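Local coordinates for protein 2-C-methyl-D-erythritol 2,4-cyclodiphosphate synthase (Francisella tularensis subsp. tularensis, PDB 3RE3) that probably catalyses the conversion of a CDP-activated methylerythritol phosphate to 2-C-methyl-D-erythritol 2,4-cyclodiphosphate with release of CMP, a step of non-mevalonate isoprenoid biosynthesis, at residues D44-I47 against H48-D52. Sequence-based numbering, arbitrary orientation.
With POP (pyrophosphate 2-), chain E.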
loop_
_atom_site.group_PDB
_atom_site.type_symbol
_atom_site.label_atom_id
_atom_site.label_comp_id
_atom_site.label_asym_id
_atom_site.label_seq_id
_atom_site.Cartn_x
_atom_site.Cartn_y
_atom_site.Cartn_z
ATOM N N ASP A 44 2.821 17.464 7.483
ATOM C CA ASP A 44 3.889 16.751 6.797
ATOM C C ASP A 44 3.379 15.350 6.436
ATOM O O ASP A 44 3.193 14.489 7.289
ATOM C CB ASP A 44 5.094 16.663 7.729
ATOM C CG ASP A 44 6.265 15.903 7.131
ATOM O OD1 ASP A 44 6.073 15.040 6.245
ATOM O OD2 ASP A 44 7.396 16.172 7.577
ATOM N N VAL A 45 3.181 15.116 5.149
ATOM C CA VAL A 45 2.533 13.893 4.696
ATOM C C VAL A 45 3.326 12.630 5.081
ATOM O O VAL A 45 2.738 11.599 5.425
ATOM C CB VAL A 45 2.197 13.955 3.175
ATOM C CG1 VAL A 45 3.456 13.924 2.335
ATOM C CG2 VAL A 45 1.260 12.847 2.773
ATOM N N LEU A 46 4.653 12.705 5.035
ATOM C CA LEU A 46 5.468 11.527 5.333
ATOM C C LEU A 46 5.484 11.207 6.824
ATOM O O LEU A 46 5.233 10.078 7.227
ATOM C CB LEU A 46 6.892 11.668 4.789
ATOM C CG LEU A 46 7.713 10.381 4.898
ATOM C CD1 LEU A 46 8.987 10.408 4.071
ATOM C CD2 LEU A 46 8.056 10.123 6.336
ATOM N N ILE A 47 5.784 12.201 7.645
ATOM C CA ILE A 47 5.843 11.949 9.067
ATOM C C ILE A 47 4.469 11.480 9.542
ATOM O O ILE A 47 4.345 10.701 10.484
ATOM C CB ILE A 47 6.329 13.177 9.841
ATOM C CG1 ILE A 47 7.808 13.409 9.539
ATOM C CG2 ILE A 47 6.098 13.001 11.340
ATOM C CD1 ILE A 47 8.488 14.373 10.482
ATOM N N HIS A 48 3.436 11.959 8.878
ATOM C CA HIS A 48 2.084 11.551 9.216
ATOM C C HIS A 48 1.862 10.061 8.924
ATOM O O HIS A 48 1.483 9.303 9.817
ATOM C CB HIS A 48 1.065 12.413 8.466
ATOM C CG HIS A 48 -0.342 12.240 8.944
ATOM N ND1 HIS A 48 -1.144 13.302 9.290
ATOM C CD2 HIS A 48 -1.094 11.126 9.116
ATOM C CE1 HIS A 48 -2.330 12.852 9.667
ATOM N NE2 HIS A 48 -2.323 11.537 9.571
ATOM N N ALA A 49 2.116 9.634 7.691
ATOM C CA ALA A 49 1.946 8.233 7.356
ATOM C C ALA A 49 2.862 7.371 8.252
ATOM O O ALA A 49 2.508 6.262 8.660
ATOM C CB ALA A 49 2.252 8.006 5.894
ATOM N N LEU A 50 4.037 7.906 8.570
ATOM C CA LEU A 50 5.018 7.200 9.388
ATOM C C LEU A 50 4.510 6.963 10.808
ATOM O O LEU A 50 4.595 5.859 11.308
ATOM C CB LEU A 50 6.329 7.973 9.422
ATOM C CG LEU A 50 7.411 7.421 10.329
ATOM C CD1 LEU A 50 7.761 6.021 9.903
ATOM C CD2 LEU A 50 8.638 8.305 10.263
ATOM N N CYS A 51 3.988 8.006 11.449
ATOM C CA CYS A 51 3.363 7.870 12.760
ATOM C C CYS A 51 2.225 6.866 12.724
ATOM O O CYS A 51 2.114 6.014 13.598
ATOM C CB CYS A 51 2.834 9.212 13.244
ATOM S SG CYS A 51 4.120 10.409 13.626
ATOM N N ASP A 52 1.375 6.981 11.712
ATOM C CA ASP A 52 0.297 6.028 11.508
ATOM C C ASP A 52 0.801 4.585 11.423
ATOM O O ASP A 52 0.177 3.689 11.977
ATOM C CB ASP A 52 -0.490 6.377 10.236
ATOM C CG ASP A 52 -1.515 7.479 10.459
ATOM O OD1 ASP A 52 -1.824 7.780 11.638
ATOM O OD2 ASP A 52 -2.029 8.029 9.454
HETATM P P1 POP E . -4.133 14.205 5.921
HETATM O O1 POP E . -4.106 13.199 7.049
HETATM O O2 POP E . -4.841 13.593 4.733
HETATM O O3 POP E . -4.881 15.436 6.373
HETATM O O POP E . -2.619 14.609 5.517
HETATM P P2 POP E . -1.861 15.945 6.028
HETATM O O4 POP E . -0.379 15.750 5.814
HETATM O O5 POP E . -2.333 17.158 5.257
HETATM O O6 POP E . -2.101 16.156 7.506
#
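With CG anti to the backbone N (chi1 -169°), His48 sends its imidazole out from the flank of the helix, where the pyrophosphate lies, and the likewise extended Asp44 side chain (chi1 179°) brings OD1 to the first helical N-H groups; His48 N donates to Asp44 O (3.0 Å). The ring turns one face to the pyrophosphate, whose O1 lies 3.2 Å from His48 CE1; Asp52 OD2, one turn on, lies in the ring plane at the CD2-NE2 edge. Asp44 is the N-cap: its OD1 accepts a nearly straight bond from Ile47 N (3.2 Å, 169°), arriving from above the carboxylate plane, and a weak one from Leu46 N. The residues form the first two turns of helix 45-57, which packs on strands 6-16 and 151-161 of the mixed sheet in a YgbB-family subunit of the trimer, its N-terminal end beside the bound anion. The helix dipole would probably favour the negative charge there, and Val45 CA approaches POP O4 to 3.6 Å. Farther along, Leu46 CD2 reaches Leu50 CB at 4.1 Å, the two side chains crossing at a slant. Ile47 CG2 lies 4.0 Å from Cys51 SG, and Leu83 of helix 79-92 touches both residues. Asp52 OD1 accepts from Ile63 N.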